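Tonb-dependent siderophore receptor (PDB 5FR8) probably takes part in the first step of iron uptake across the outer membrane by binding iron-chelating siderophores, possibly including ferric enterobactin. Local coordinates at residues A[692-697]-A[727-733]; A[186-192]-A[204-210]; A[158-162]-A[240-244]. All blocks are in the same frame, centred on the assembly; numbering follows the deposited sequence.

Contact 1: residues A[692-697]-A[727-733]; sequences QISTRV and ASLKYSF
The last two strands of the TonB-dependent receptor barrel meet here, with I693 against Y731 and V697 against A727. The strand axes of 693-697 and 727-731 run antiparallel at 172° and approach to 4.5 Å. Towards the middle of the ladder, S694 N donates to K730 O over 3.0 Å, and K730 N returns a longer bond to S694 O (3.3 Å). S728 N bonds to R696 O at 2.9 Å; the bond back from R696 N to S728 O is weak.

On the face carrying I693, T695, V697, L729 and Y731, the isoleucine and the tyrosine lie side by side and point the same way. I693 CG1 and Y731 CG are both anti to their own carbonyl carbons (chi1 -64° and -67°), which lets I693 CG1 come alongside Y731 CD1 at 3.8 Å. Further along, V697 CG2 touches A727 CB at 4.0 Å. The face with S694, R696, S728 and K730 is polar; the R696 guanidinium leads off to a salt bridge with D636, and its side chain packs on K51 and P53.

Beyond the regular ladder, Q692 CG reaches F733 CD1 at 3.8 Å, the two side chains crossing at about a right angle. The backbone of 727-731 also bonds to T174, F172 and V170 of strand 167-177, closing the cylinder. Residues 727-733 fall in a predicted TonB C-terminal box, a signature of TonB-dependent receptors, and a chain that finishes in phenylalanine just after its last barrel strand is characteristic of outer-membrane beta-barrels.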
loop_
_atom_site.group_PDB
_atom_site.type_symbol
_atom_site.label_atom_id
_atom_site.label_comp_id
_atom_site.label_asym_id
_atom_site.label_seq_id
_atom_site.Cartn_x
_atom_site.Cartn_y
_atom_site.Cartn_z
ATOM N N GLN A 692 26.603 17.726 -16.388
ATOM C CA GLN A 692 25.786 16.750 -17.115
ATOM C C GLN A 692 25.767 15.396 -16.428
ATOM O O GLN A 692 24.737 14.723 -16.410
ATOM C CB GLN A 692 26.315 16.550 -18.542
ATOM C CG GLN A 692 25.879 17.612 -19.540
ATOM C CD GLN A 692 26.606 18.931 -19.334
ATOM O OE1 GLN A 692 27.648 19.000 -18.667
ATOM N NE2 GLN A 692 26.058 19.988 -19.906
ATOM N N ILE A 693 26.907 14.990 -15.873
ATOM C CA ILE A 693 27.048 13.631 -15.362
ATOM C C ILE A 693 27.173 13.555 -13.850
ATOM O O ILE A 693 28.042 14.171 -13.252
ATOM C CB ILE A 693 28.238 12.923 -16.016
ATOM C CG1 ILE A 693 27.970 12.784 -17.521
ATOM C CG2 ILE A 693 28.458 11.557 -15.380
ATOM C CD1 ILE A 693 29.219 12.667 -18.361
ATOM N N SER A 694 26.261 12.802 -13.251
ATOM C CA SER A 694 26.306 12.482 -11.843
ATOM C C SER A 694 26.631 11.016 -11.716
ATOM O O SER A 694 26.607 10.284 -12.703
ATOM C CB SER A 694 24.956 12.750 -11.194
ATOM O OG SER A 694 24.798 14.136 -10.984
ATOM N N THR A 695 26.963 10.601 -10.498
ATOM C CA THR A 695 27.170 9.197 -10.177
ATOM C C THR A 695 27.215 9.066 -8.667
ATOM O O THR A 695 27.545 10.020 -7.970
ATOM C CB THR A 695 28.468 8.622 -10.784
ATOM O OG1 THR A 695 28.630 7.271 -10.345
ATOM C CG2 THR A 695 29.693 9.441 -10.376
ATOM N N ARG A 696 26.865 7.883 -8.181
ATOM C CA ARG A 696 26.763 7.621 -6.753
ATOM C C ARG A 696 27.046 6.155 -6.494
ATOM O O ARG A 696 26.343 5.294 -7.010
ATOM C CB ARG A 696 25.366 7.970 -6.225
ATOM C CG ARG A 696 25.246 7.815 -4.716
ATOM C CD ARG A 696 24.030 8.515 -4.124
ATOM N NE ARG A 696 24.122 9.979 -4.175
ATOM C CZ ARG A 696 24.765 10.747 -3.289
ATOM N NH1 ARG A 696 25.387 10.204 -2.244
ATOM N NH2 ARG A 696 24.783 12.071 -3.443
ATOM N N VAL A 697 28.080 5.873 -5.710
ATOM C CA VAL A 697 28.408 4.507 -5.352
ATOM C C VAL A 697 28.229 4.363 -3.848
ATOM O O VAL A 697 28.536 5.289 -3.085
ATOM C CB VAL A 697 29.853 4.135 -5.773
ATOM C CG1 VAL A 697 30.136 2.666 -5.508
ATOM C CG2 VAL A 697 30.073 4.440 -7.247
ATOM N N ALA A 727 25.222 1.105 -7.201
ATOM C CA ALA A 727 25.709 2.322 -7.877
ATOM C C ALA A 727 24.718 2.830 -8.919
ATOM O O ALA A 727 24.032 2.044 -9.555
ATOM C CB ALA A 727 27.059 2.074 -8.527
ATOM N N SER A 728 24.647 4.147 -9.078
ATOM C CA SER A 728 23.717 4.759 -10.020
ATOM C C SER A 728 24.347 5.973 -10.684
ATOM O O SER A 728 24.903 6.826 -9.997
ATOM C CB SER A 728 22.442 5.189 -9.299
ATOM O OG SER A 728 22.671 6.334 -8.492
ATOM N N LEU A 729 24.253 6.055 -12.010
ATOM C CA LEU A 729 24.771 7.213 -12.731
ATOM C C LEU A 729 23.709 7.828 -13.645
ATOM O O LEU A 729 22.918 7.127 -14.288
ATOM C CB LEU A 729 26.034 6.856 -13.507
ATOM C CG LEU A 729 25.861 6.329 -14.925
ATOM C CD1 LEU A 729 25.734 7.487 -15.903
ATOM C CD2 LEU A 729 27.038 5.454 -15.307
ATOM N N LYS A 730 23.714 9.156 -13.694
ATOM C CA LYS A 730 22.633 9.929 -14.272
ATOM C C LYS A 730 23.185 10.963 -15.237
ATOM O O LYS A 730 23.980 11.820 -14.859
ATOM C CB LYS A 730 21.846 10.601 -13.146
ATOM C CG LYS A 730 20.766 11.587 -13.576
ATOM C CD LYS A 730 19.668 11.711 -12.509
ATOM C CE LYS A 730 19.884 12.877 -11.558
ATOM N NZ LYS A 730 19.704 14.183 -12.255
ATOM N N TYR A 731 22.782 10.841 -16.497
ATOM C CA TYR A 731 23.011 11.878 -17.498
ATOM C C TYR A 731 21.914 12.908 -17.372
ATOM O O TYR A 731 20.780 12.591 -17.025
ATOM C CB TYR A 731 23.014 11.306 -18.924
ATOM C CG TYR A 731 24.183 10.396 -19.192
ATOM C CD1 TYR A 731 25.406 10.909 -19.612
ATOM C CD2 TYR A 731 24.083 9.019 -18.989
ATOM C CE1 TYR A 731 26.493 10.078 -19.832
ATOM C CE2 TYR A 731 25.161 8.179 -19.209
ATOM C CZ TYR A 731 26.366 8.714 -19.632
ATOM O OH TYR A 731 27.444 7.886 -19.857
ATOM N N SER A 732 22.262 14.152 -17.645
ATOM C CA SER A 732 21.303 15.202 -17.574
ATOM C C SER A 732 21.596 16.223 -18.673
ATOM O O SER A 732 22.588 16.951 -18.631
ATOM C CB SER A 732 21.358 15.803 -16.183
ATOM O OG SER A 732 20.063 16.137 -15.745
ATOM N N PHE A 733 20.721 16.249 -19.668
ATOM C CA PHE A 733 20.921 17.065 -20.849
ATOM C C PHE A 733 19.671 17.924 -21.047
ATOM O O PHE A 733 19.374 18.777 -20.205
ATOM C CB PHE A 733 21.195 16.180 -22.087
ATOM C CG PHE A 733 22.360 15.202 -21.925
ATOM C CD1 PHE A 733 23.680 15.653 -21.908
ATOM C CD2 PHE A 733 22.136 13.822 -21.829
ATOM C CE1 PHE A 733 24.739 14.759 -21.784
ATOM C CE2 PHE A 733 23.194 12.927 -21.704
ATOM C CZ PHE A 733 24.494 13.397 -21.682
ATOM O OXT PHE A 733 18.929 17.777 -22.026
#

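Contact 2: residues A[186-192]-A[204-210]; sequences NRVGFNV and RLYGNYN
F190 lays its ring across the backbone of G207, its hydrogen-bonded partner on the antiparallel neighbour. G207 N stands 3.6 Å above the ring plane, over its centre, and the ring carbon F190 CE2 comes to 3.5 Å from G207 CA. The first torsion sets this up: F190 CG lies between its backbone N and carbonyl carbon (chi1 70°), which swings the ring across to a residue with no side chain to meet it. L205 CD2 lies at the ring's edge, in its plane, 3.9 Å from F190 CE1. An aromatic ring covering a cross-strand glycine in this way is the arrangement known as aromatic rescue of glycine in antiparallel sheets.

From F190 to V192 the ladder is regular. F190 N to G207 O measures 2.9 Å, and G207 N answers to F190 O. V192 N to L205 O and L205 N to V192 O are both 2.8 Å.

The other face carries R187, N191, Y206, N208 and N210. The amide of N191 reaches over with ND2 3.7 Å from R204 CD and 3.8 Å from Y206 CB, its plane only 16° from that of the Y206 ring. The polar ends along this side have partners outside the hairpin: R187 forms a salt bridge with E130, N208 ND2 bonds to D237, and R204 NH2 bonds to S239 O.

These strands, 185-195 and 201-212, form a barrel hairpin. Strand 167-177 flanks it through backbone bonds to R187, G189 and N191, strand 232-247 lies along its other margin, and Y206 and N208 pack inward on P128.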
loop_
_atom_site.group_PDB
_atom_site.type_symbol
_atom_site.label_atom_id
_atom_site.label_comp_id
_atom_site.label_asym_id
_atom_site.label_seq_id
_atom_site.Cartn_x
_atom_site.Cartn_y
_atom_site.Cartn_z
ATOM N N ASN A 186 18.649 -4.299 -11.690
ATOM C CA ASN A 186 19.110 -3.354 -12.715
ATOM C C ASN A 186 18.029 -2.494 -13.354
ATOM O O ASN A 186 17.019 -3.002 -13.826
ATOM C CB ASN A 186 19.842 -4.114 -13.797
ATOM C CG ASN A 186 21.104 -4.757 -13.276
ATOM O OD1 ASN A 186 22.020 -4.075 -12.793
ATOM N ND2 ASN A 186 21.150 -6.084 -13.340
ATOM N N ARG A 187 18.282 -1.189 -13.396
ATOM C CA ARG A 187 17.365 -0.238 -13.975
ATOM C C ARG A 187 18.005 0.608 -15.025
ATOM O O ARG A 187 19.208 0.832 -15.001
ATOM C CB ARG A 187 16.876 0.720 -12.914
ATOM C CG ARG A 187 15.945 0.083 -11.930
ATOM C CD ARG A 187 15.196 1.129 -11.137
ATOM N NE ARG A 187 15.915 1.587 -9.944
ATOM C CZ ARG A 187 16.662 2.683 -9.900
ATOM N NH1 ARG A 187 16.839 3.429 -10.984
ATOM N NH2 ARG A 187 17.238 3.039 -8.764
ATOM N N VAL A 188 17.170 1.093 -15.937
ATOM C CA VAL A 188 17.514 2.156 -16.855
ATOM C C VAL A 188 16.197 2.832 -17.148
ATOM O O VAL A 188 15.147 2.184 -17.162
ATOM C CB VAL A 188 18.151 1.649 -18.184
ATOM C CG1 VAL A 188 17.256 0.647 -18.917
ATOM C CG2 VAL A 188 18.480 2.824 -19.101
ATOM N N GLY A 189 16.241 4.127 -17.388
ATOM C CA GLY A 189 15.023 4.882 -17.529
ATOM C C GLY A 189 15.334 6.291 -17.939
ATOM O O GLY A 189 16.445 6.771 -17.751
ATOM N N PHE A 190 14.346 6.962 -18.508
ATOM C CA PHE A 190 14.572 8.295 -19.040
ATOM C C PHE A 190 13.410 9.193 -18.710
ATOM O O PHE A 190 12.319 8.736 -18.392
ATOM C CB PHE A 190 14.755 8.237 -20.556
ATOM C CG PHE A 190 13.496 7.903 -21.298
ATOM C CD1 PHE A 190 12.637 8.908 -21.708
ATOM C CD2 PHE A 190 13.167 6.579 -21.572
ATOM C CE1 PHE A 190 11.480 8.601 -22.383
ATOM C CE2 PHE A 190 12.004 6.264 -22.246
ATOM C CZ PHE A 190 11.162 7.280 -22.646
ATOM N N ASN A 191 13.648 10.482 -18.793
ATOM C CA ASN A 191 12.577 11.433 -18.654
ATOM C C ASN A 191 12.941 12.595 -19.533
ATOM O O ASN A 191 14.080 13.064 -19.499
ATOM C CB ASN A 191 12.429 11.897 -17.211
ATOM C CG ASN A 191 11.452 13.048 -17.078
ATOM O OD1 ASN A 191 11.660 14.115 -17.653
ATOM N ND2 ASN A 191 10.380 12.841 -16.324
ATOM N N VAL A 192 11.991 13.040 -20.342
ATOM C CA VAL A 192 12.218 14.201 -21.193
ATOM C C VAL A 192 10.953 15.065 -21.245
ATOM O O VAL A 192 9.835 14.550 -21.228
ATOM C CB VAL A 192 12.669 13.770 -22.595
ATOM C CG1 VAL A 192 11.658 12.809 -23.212
ATOM C CG2 VAL A 192 12.876 14.985 -23.469
ATOM N N ARG A 204 5.608 15.992 -21.101
ATOM C CA ARG A 204 6.555 15.228 -20.282
ATOM C C ARG A 204 6.385 13.755 -20.604
ATOM O O ARG A 204 5.270 13.236 -20.632
ATOM C CB ARG A 204 6.309 15.405 -18.798
ATOM C CG ARG A 204 7.364 14.688 -17.958
ATOM C CD ARG A 204 6.822 13.725 -16.892
ATOM N NE ARG A 204 6.024 12.685 -17.514
ATOM C CZ ARG A 204 4.819 12.295 -17.122
ATOM N NH1 ARG A 204 4.265 12.843 -16.058
ATOM N NH2 ARG A 204 4.168 11.346 -17.805
ATOM N N LEU A 205 7.492 13.069 -20.830
ATOM C CA LEU A 205 7.449 11.660 -21.200
ATOM C C LEU A 205 8.536 10.935 -20.433
ATOM O O LEU A 205 9.695 11.361 -20.444
ATOM C CB LEU A 205 7.701 11.518 -22.705
ATOM C CG LEU A 205 7.841 10.087 -23.242
ATOM C CD1 LEU A 205 6.467 9.454 -23.426
ATOM C CD2 LEU A 205 8.626 10.058 -24.543
ATOM N N TYR A 206 8.181 9.857 -19.752
ATOM C CA TYR A 206 9.202 9.101 -19.020
ATOM C C TYR A 206 9.003 7.628 -19.234
ATOM O O TYR A 206 7.887 7.174 -19.488
ATOM C CB TYR A 206 9.226 9.444 -17.524
ATOM C CG TYR A 206 8.072 8.894 -16.709
ATOM C CD1 TYR A 206 7.914 7.532 -16.505
ATOM C CD2 TYR A 206 7.155 9.742 -16.121
ATOM C CE1 TYR A 206 6.873 7.029 -15.732
ATOM C CE2 TYR A 206 6.105 9.252 -15.365
ATOM C CZ TYR A 206 5.974 7.893 -15.163
ATOM O OH TYR A 206 4.931 7.412 -14.414
ATOM N N GLY A 207 10.096 6.889 -19.156
ATOM C CA GLY A 207 10.083 5.467 -19.473
ATOM C C GLY A 207 11.049 4.723 -18.577
ATOM O O GLY A 207 12.037 5.304 -18.087
ATOM N N ASN A 208 10.778 3.437 -18.373
ATOM C CA ASN A 208 11.565 2.642 -17.438
ATOM C C ASN A 208 11.499 1.139 -17.716
ATOM O O ASN A 208 10.435 0.577 -17.959
ATOM C CB ASN A 208 11.123 2.947 -15.991
ATOM C CG ASN A 208 11.684 1.949 -14.983
ATOM O OD1 ASN A 208 12.849 2.031 -14.572
ATOM N ND2 ASN A 208 10.852 1.002 -14.582
ATOM N N TYR A 209 12.663 0.510 -17.679
ATOM C CA TYR A 209 12.765 -0.936 -17.657
ATOM C C TYR A 209 13.569 -1.381 -16.424
ATOM O O TYR A 209 14.777 -1.176 -16.340
ATOM C CB TYR A 209 13.415 -1.457 -18.945
ATOM C CG TYR A 209 13.724 -2.939 -18.909
ATOM C CD1 TYR A 209 12.742 -3.874 -18.584
ATOM C CD2 TYR A 209 14.992 -3.408 -19.219
ATOM C CE1 TYR A 209 13.020 -5.232 -18.553
ATOM C CE2 TYR A 209 15.287 -4.765 -19.198
ATOM C CZ TYR A 209 14.302 -5.673 -18.862
ATOM O OH TYR A 209 14.619 -7.009 -18.822
ATOM N N ASN A 210 12.891 -1.980 -15.460
ATOM C CA ASN A 210 13.581 -2.520 -14.297
ATOM C C ASN A 210 13.470 -4.028 -14.243
ATOM O O ASN A 210 12.442 -4.607 -14.588
ATOM C CB ASN A 210 12.999 -1.950 -13.014
ATOM C CG ASN A 210 13.320 -2.809 -11.812
ATOM O OD1 ASN A 210 12.560 -3.703 -11.459
ATOM N ND2 ASN A 210 14.448 -2.530 -11.169
#

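Contact 3: residues A[158-162]-A[240-244]; sequences ITKKV and GRLAW
R241 reaches off the barrel wall and crosses T159 obliquely, at the interface between plug and barrel of a TonB-dependent receptor. Segment 158-162 leaves the plug sheet at the end of strand 153-159, whereas 240-244 is part of barrel strand 232-247. No hydrogen bond joins the two segments directly. The arginine starts out extended, with CG anti to the backbone N (chi1 172°), and then bends at chi3, which turns its guanidinium towards the plug segment. T159 OG1 lies 3.5 Å from R241 NH2, oblique to the guanidinium plane, and the two groups are linked through a shared acceptor: D100 OD2 makes a salt bridge with R241 NH2 and takes a hydrogen bond from T159 OG1. R241 NE has a second acidic partner, D255, on strand 250-264. Two carboxylates therefore hold the rotation of the group and probably offset its buried charge. K160 O stands 3.5 Å from R241 NH1, again oblique and not bonded. K161 CA comes near the edge of the guanidinium, while its amine stays apart, with K161 NZ 6.1 Å from R241 NH1.

V162 meets the aliphatic part of the same arginine at about a right angle, its CG1 lying 3.8 Å from R241 CD. Both methyl groups of this valine also pack on A243, two residues on, whose CB also points toward the plug-side segment: V162 CG1 is 3.7 Å, and V162 CG2 3.8 Å, from A243 CB.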
loop_
_atom_site.group_PDB
_atom_site.type_symbol
_atom_site.label_atom_id
_atom_site.label_comp_id
_atom_site.label_asym_id
_atom_site.label_seq_id
_atom_site.Cartn_x
_atom_site.Cartn_y
_atom_site.Cartn_z
ATOM N N ILE A 158 4.180 12.173 -6.851
ATOM C CA ILE A 158 4.068 13.287 -7.799
ATOM C C ILE A 158 5.137 13.219 -8.875
ATOM O O ILE A 158 6.313 13.317 -8.608
ATOM C CB ILE A 158 4.173 14.630 -7.073
ATOM C CG1 ILE A 158 2.934 14.804 -6.181
ATOM C CG2 ILE A 158 4.372 15.762 -8.075
ATOM C CD1 ILE A 158 2.874 16.119 -5.434
ATOM N N THR A 159 4.711 13.040 -10.110
ATOM C CA THR A 159 5.638 12.753 -11.189
ATOM C C THR A 159 6.159 14.061 -11.741
ATOM O O THR A 159 5.515 15.114 -11.614
ATOM C CB THR A 159 4.945 11.986 -12.330
ATOM O OG1 THR A 159 3.989 12.845 -12.941
ATOM C CG2 THR A 159 4.215 10.762 -11.818
ATOM N N LYS A 160 7.309 13.971 -12.394
ATOM C CA LYS A 160 7.936 15.123 -13.015
ATOM C C LYS A 160 7.006 15.894 -13.963
ATOM O O LYS A 160 6.080 15.336 -14.547
ATOM C CB LYS A 160 9.217 14.691 -13.731
ATOM C CG LYS A 160 10.392 14.488 -12.772
ATOM C CD LYS A 160 11.385 13.464 -13.313
ATOM C CE LYS A 160 12.421 13.053 -12.275
ATOM N NZ LYS A 160 13.302 14.195 -11.926
ATOM N N LYS A 161 7.290 17.186 -14.093
ATOM C CA LYS A 161 6.385 18.143 -14.703
ATOM C C LYS A 161 6.785 18.429 -16.128
ATOM O O LYS A 161 7.934 18.202 -16.523
ATOM C CB LYS A 161 6.423 19.477 -13.930
ATOM C CG LYS A 161 6.000 19.402 -12.469
ATOM C CD LYS A 161 4.491 19.205 -12.317
ATOM C CE LYS A 161 4.163 18.490 -11.014
ATOM N NZ LYS A 161 4.349 19.391 -9.842
ATOM N N VAL A 162 5.841 18.974 -16.887
ATOM C CA VAL A 162 6.164 19.572 -18.179
ATOM C C VAL A 162 7.098 20.767 -17.983
ATOM O O VAL A 162 7.125 21.365 -16.909
ATOM C CB VAL A 162 4.897 20.020 -18.923
ATOM C CG1 VAL A 162 4.006 18.815 -19.183
ATOM C CG2 VAL A 162 4.143 21.102 -18.161
ATOM N N GLY A 240 3.053 9.372 -20.517
ATOM C CA GLY A 240 3.084 10.620 -21.282
ATOM C C GLY A 240 2.121 11.644 -20.759
ATOM O O GLY A 240 1.025 11.315 -20.351
ATOM N N ARG A 241 2.551 12.896 -20.770
ATOM C CA ARG A 241 1.714 14.020 -20.390
ATOM C C ARG A 241 1.751 15.099 -21.441
ATOM O O ARG A 241 2.828 15.441 -21.938
ATOM C CB ARG A 241 2.238 14.629 -19.125
ATOM C CG ARG A 241 1.529 15.920 -18.762
ATOM C CD ARG A 241 1.874 16.308 -17.330
ATOM N NE ARG A 241 1.311 15.366 -16.370
ATOM C CZ ARG A 241 1.687 15.274 -15.102
ATOM N NH1 ARG A 241 2.623 16.083 -14.609
ATOM N NH2 ARG A 241 1.107 14.371 -14.326
ATOM N N LEU A 242 0.585 15.639 -21.784
ATOM C CA LEU A 242 0.505 16.852 -22.606
ATOM C C LEU A 242 -0.160 17.936 -21.802
ATOM O O LEU A 242 -1.208 17.691 -21.221
ATOM C CB LEU A 242 -0.332 16.644 -23.861
ATOM C CG LEU A 242 0.199 15.680 -24.909
ATOM C CD1 LEU A 242 -0.812 15.612 -26.056
ATOM C CD2 LEU A 242 1.585 16.066 -25.400
ATOM N N ALA A 243 0.438 19.124 -21.789
ATOM C CA ALA A 243 -0.088 20.250 -21.055
ATOM C C ALA A 243 -0.413 21.326 -22.036
ATOM O O ALA A 243 0.414 21.667 -22.880
ATOM C CB ALA A 243 0.935 20.750 -20.071
ATOM N N TRP A 244 -1.632 21.849 -21.945
ATOM C CA TRP A 244 -2.147 22.792 -22.926
ATOM C C TRP A 244 -2.733 23.975 -22.202
ATOM O O TRP A 244 -3.625 23.816 -21.370
ATOM C CB TRP A 244 -3.233 22.104 -23.775
ATOM C CG TRP A 244 -3.905 22.966 -24.857
ATOM C CD1 TRP A 244 -3.372 24.044 -25.510
ATOM C CD2 TRP A 244 -5.217 22.777 -25.412
ATOM N NE1 TRP A 244 -4.279 24.546 -26.418
ATOM C CE2 TRP A 244 -5.413 23.785 -26.375
ATOM C CE3 TRP A 244 -6.244 21.864 -25.172
ATOM C CZ2 TRP A 244 -6.582 23.904 -27.086
ATOM C CZ3 TRP A 244 -7.394 21.985 -25.879
ATOM C CH2 TRP A 244 -7.561 22.998 -26.826
#

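In the fold
Contacts 1 and 2 are two parts of one barrel wall, 14 Å apart between centres and about 6 Å at their nearest atoms. Strand 167-177 fills the interval, bonded through its backbone to 727-731 on one margin and to 186-192 on the other, so this first strand of the barrel joins the last strand to hairpin 185-195/201-212. Contact 3 adds the plug. It touches contact 2 directly: R204 O and R241 N, 2.7 Å apart, make a probable hydrogen bond between adjacent barrel strands, and K160 O takes a weak bond from R204 NH1. Contact 1 does not touch contact 3 (centres 23 Å, nearest atoms about 6 Å apart), but it too meets the plug, where R696 and K730 pack on helix 46-51.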